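Local coordinates for aminotransferase class-III (Ochrobactrum anthropi, PDB 5GHG), which probably transfers amino groups between amines and carbonyl compounds as an omega-transaminase, using a pyridoxal-phosphate cofactor captured here in its aminated pyridoxamine form, at residues N269-G272 with S273-F276; Y357-K360 with R361-L365. The protein carries 1 engineered substitution. All coordinates share one frame; numbering follows the deposited sequence.

Interaction 1. Residues N269-G272 with S273-F276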
# COMPACT_ATOMS: atom_id res chain seq x y z
N ASN B 269 -24.00 -8.88 10.85
CA ASN B 269 -23.23 -9.68 11.80
C ASN B 269 -21.82 -9.11 11.83
O ASN B 269 -21.46 -8.26 11.00
CB ASN B 269 -23.22 -11.16 11.38
CG ASN B 269 -24.59 -11.79 11.51
OD1 ASN B 269 -25.01 -12.12 12.60
ND2 ASN B 269 -25.29 -11.92 10.39
N LEU B 270 -21.01 -9.58 12.77
CA LEU B 270 -19.64 -9.11 12.83
C LEU B 270 -18.94 -9.25 11.47
O LEU B 270 -18.32 -8.31 10.97
CB LEU B 270 -18.86 -9.84 13.92
CG LEU B 270 -17.48 -9.28 14.24
CD1 LEU B 270 -17.57 -7.82 14.69
CD2 LEU B 270 -16.75 -10.11 15.31
N PHE B 271 -19.09 -10.42 10.82
CA PHE B 271 -18.47 -10.69 9.53
C PHE B 271 -19.49 -11.17 8.51
O PHE B 271 -20.44 -11.89 8.84
CB PHE B 271 -17.34 -11.73 9.66
CG PHE B 271 -16.12 -11.21 10.36
CD1 PHE B 271 -15.23 -10.38 9.69
CD2 PHE B 271 -15.88 -11.52 11.69
CE1 PHE B 271 -14.11 -9.87 10.34
CE2 PHE B 271 -14.75 -11.03 12.34
CZ PHE B 271 -13.88 -10.20 11.66
N GLY B 272 -19.28 -10.79 7.25
CA GLY B 272 -20.13 -11.27 6.18
C GLY B 272 -20.08 -12.78 6.05
O GLY B 272 -21.04 -13.40 5.59
N SER B 273 -18.97 -13.39 6.46
CA SER B 273 -18.88 -14.84 6.43
C SER B 273 -19.94 -15.48 7.32
O SER B 273 -20.45 -16.56 6.99
CB SER B 273 -17.48 -15.28 6.86
OG SER B 273 -16.54 -15.06 5.83
N GLN B 274 -20.27 -14.85 8.44
CA GLN B 274 -21.33 -15.38 9.29
C GLN B 274 -22.68 -15.18 8.63
O GLN B 274 -23.51 -16.11 8.61
CB GLN B 274 -21.30 -14.73 10.67
CG GLN B 274 -19.96 -14.90 11.36
CD GLN B 274 -19.80 -13.98 12.57
OE1 GLN B 274 -19.78 -12.75 12.44
NE2 GLN B 274 -19.63 -14.57 13.74
N THR B 275 -22.91 -14.00 8.04
CA THR B 275 -24.18 -13.72 7.39
C THR B 275 -24.49 -14.72 6.30
O THR B 275 -25.64 -15.11 6.11
CB THR B 275 -24.18 -12.29 6.82
OG1 THR B 275 -23.93 -11.37 7.87
CG2 THR B 275 -25.53 -11.96 6.19
N PHE B 276 -23.47 -15.15 5.55
CA PHE B 276 -23.66 -16.01 4.40
C PHE B 276 -23.19 -17.44 4.63
O PHE B 276 -23.12 -18.22 3.69
CB PHE B 276 -22.99 -15.39 3.18
CG PHE B 276 -23.69 -14.16 2.70
CD1 PHE B 276 -24.82 -14.25 1.90
CD2 PHE B 276 -23.28 -12.90 3.12
CE1 PHE B 276 -25.49 -13.11 1.48
CE2 PHE B 276 -23.96 -11.76 2.70
CZ PHE B 276 -25.05 -11.87 1.89
O HOH W 1 -21.75 -11.44 14.74
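Q274 OE1 accepts two bonds, one from F271 N and one from a water. The backbone N of F271 donates over 2.9 Å, standing only 16° from the carbonyl plane, and the water, which accepts from L270 N at 2.8 Å, passes a longer bond of 3.3 Å to the same oxygen. The Q274 chain gets there by running extended beyond CG, back along the turn, which also lays OE1 against L270 CB at 3.4 Å and near the plane of the F271 ring, at its edge.

A backbone bond goes from Q274 N to F271 O. Its donor sits well above the carbonyl plane rather than on a lone pair, and T275 N adds a weak, longer bond to the same oxygen. F271 is the N-cap residue of the short helix 272-275. Q274, at N3, supplies the half of a capping box in which the N3 side chain takes the N-cap N-H; the reciprocal half is absent, as phenylalanine has no side-chain acceptor, and F271 O takes Q274 N instead.

Farther along, N269 ND2 donates to T275 OG1 at 2.9 Å in a nearly straight bond (169°), with the hydroxyl in the amide plane. T275 OG1 lies beside its own backbone N (chi1 -58°), on the N269 side, and it also bonds T267 OG1. F276 N closes on G272 O at 3.0 Å, and F276 CD2 brings the ring edge to that oxygen. At the helix start, E259 receives bonds from G272 N and S273 OG, while the F271 ring meets F264.

Interaction 2. Residues Y357-K360 with R361-L365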
# COMPACT_ATOMS: atom_id res chain seq x y z
N TYR B 357 -34.07 -1.32 9.16
CA TYR B 357 -34.92 -0.18 8.83
C TYR B 357 -34.54 0.41 7.47
O TYR B 357 -35.41 0.69 6.65
CB TYR B 357 -34.85 0.86 9.95
CG TYR B 357 -35.68 2.09 9.68
CD1 TYR B 357 -37.07 2.00 9.57
CD2 TYR B 357 -35.08 3.34 9.54
CE1 TYR B 357 -37.84 3.12 9.32
CE2 TYR B 357 -35.84 4.47 9.29
CZ TYR B 357 -37.23 4.36 9.18
OH TYR B 357 -37.99 5.48 8.93
N MET B 358 -33.23 0.59 7.21
CA MET B 358 -32.81 1.13 5.92
C MET B 358 -33.21 0.22 4.76
O MET B 358 -33.68 0.69 3.72
CB MET B 358 -31.29 1.34 5.90
CG MET B 358 -30.73 1.94 4.59
SD MET B 358 -28.91 2.07 4.54
CE MET B 358 -28.47 0.37 4.17
N GLN B 359 -33.02 -1.10 4.91
CA GLN B 359 -33.41 -2.02 3.85
C GLN B 359 -34.90 -1.90 3.55
O GLN B 359 -35.32 -1.93 2.39
CB GLN B 359 -33.07 -3.46 4.20
CG GLN B 359 -31.59 -3.76 4.42
CD GLN B 359 -30.73 -3.49 3.21
OE1 GLN B 359 -31.19 -3.58 2.07
NE2 GLN B 359 -29.45 -3.19 3.45
N LYS B 360 -35.72 -1.78 4.60
CA LYS B 360 -37.17 -1.66 4.41
C LYS B 360 -37.53 -0.34 3.74
O LYS B 360 -38.29 -0.32 2.76
CB LYS B 360 -37.88 -1.80 5.75
CG LYS B 360 -39.39 -1.60 5.71
CD LYS B 360 -39.95 -1.48 7.14
CE LYS B 360 -41.48 -1.37 7.15
NZ LYS B 360 -42.14 -2.64 6.70
N ARG B 361 -36.98 0.77 4.24
CA ARG B 361 -37.27 2.07 3.63
C ARG B 361 -36.84 2.12 2.17
O ARG B 361 -37.59 2.62 1.32
CB ARG B 361 -36.60 3.20 4.43
CG ARG B 361 -37.33 3.52 5.74
CD ARG B 361 -38.65 4.26 5.46
NE ARG B 361 -38.42 5.42 4.58
CZ ARG B 361 -38.17 6.64 5.02
NH1 ARG B 361 -38.14 6.86 6.33
NH2 ARG B 361 -37.96 7.64 4.17
N LEU B 362 -35.66 1.59 1.84
CA LEU B 362 -35.22 1.63 0.46
C LEU B 362 -36.13 0.80 -0.44
O LEU B 362 -36.40 1.18 -1.59
CB LEU B 362 -33.77 1.15 0.33
CG LEU B 362 -32.67 2.13 0.75
CD1 LEU B 362 -31.31 1.42 0.77
CD2 LEU B 362 -32.60 3.35 -0.16
N ARG B 363 -36.61 -0.34 0.05
CA ARG B 363 -37.45 -1.18 -0.79
C ARG B 363 -38.83 -0.57 -1.03
O ARG B 363 -39.51 -0.96 -1.98
CB ARG B 363 -37.55 -2.58 -0.18
CG ARG B 363 -36.29 -3.40 -0.55
CD ARG B 363 -36.19 -4.69 0.22
NE ARG B 363 -35.00 -5.44 -0.17
CZ ARG B 363 -33.77 -5.14 0.21
NH1 ARG B 363 -33.58 -4.07 0.98
NH2 ARG B 363 -32.73 -5.90 -0.15
N GLU B 364 -39.24 0.40 -0.22
CA GLU B 364 -40.47 1.13 -0.51
C GLU B 364 -40.38 1.92 -1.81
O GLU B 364 -41.42 2.36 -2.32
CB GLU B 364 -40.83 2.07 0.66
CG GLU B 364 -41.13 1.32 1.95
CD GLU B 364 -41.23 2.24 3.17
OE1 GLU B 364 -41.07 3.46 3.03
OE2 GLU B 364 -41.48 1.72 4.28
N LEU B 365 -39.18 2.11 -2.36
CA LEU B 365 -39.01 2.81 -3.62
C LEU B 365 -38.93 1.87 -4.82
O LEU B 365 -38.71 2.34 -5.93
CB LEU B 365 -37.72 3.66 -3.58
CG LEU B 365 -37.53 4.53 -2.35
CD1 LEU B 365 -36.24 5.32 -2.53
CD2 LEU B 365 -38.72 5.43 -2.10
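R363 NH1 serves two oxygens of Q359, one turn back on the helix. The bond to Q359 OE1 is 2.7 Å long and close to straight (168°), on a lone pair in the carbonyl plane and in the guanidinium plane. The second, to Q359 O at 3.1 Å, comes from above that carbonyl's plane, whereas R363 N reaches the same oxygen from the opposite face. Q359 doubles back at chi2 (-61°), which turns its amide toward the arginine; the amide and guanidinium planes stand 61° apart.

Y357 and R361 run side by side. R361 CG lies over one ring face, 3.8 Å from the centroid, a CH-pi contact displaced toward the rim. Bends at chi2 and chi3 of R361 then carry its guanidinium past the ring, nearly perpendicular to it, where NH1 donates to Y357 OH at 2.9 Å; the position of NH1 is less certain. On the buried side, M358 CG packs against L362 CD1 at 3.9 Å.

In a second shell, R361 NH1 makes a salt bridge to D437, subject to the same caution, and NH2 bonds S441, both on helix 433-455; a long bridge joins R361 NE to E364 OE1 (3.6 Å). Q359 NE2 bonds the carbonyls of G378 and I380, while R363 NH2 bonds that of G376, holding both groups against the 371-377/380-385 hairpin. M358 and L362 also rest on A381. These are i to i+4 side-chain pairs of an alpha-helix packed against both helix 433-455 and a sheet, probably in the small domain of the class-III aminotransferase fold.

Overall arrangement
From the N terminus, the chain passes through strand 254-258 and the loop behind it before interaction 1 closes the turn into helix 272-275, whose G272 lies roughly 11 Å from the bound PMP. It then builds strands 282-285 and 297-301 and helix 329-344, and enters helix 347-363, where interaction 2 spans the last turns. Both contacts are local and follow in series, so neither nests within nor crosses the other. The centres of interactions 1 and 2 are 21 Å apart, and the nearest atoms of interactions 1 and 2 are about 10 Å apart. Helix 347-363 links their surroundings: V348 and R352 meet L270 and N269, while its far end packs on strands 371-377 and 380-385 and helix 433-455.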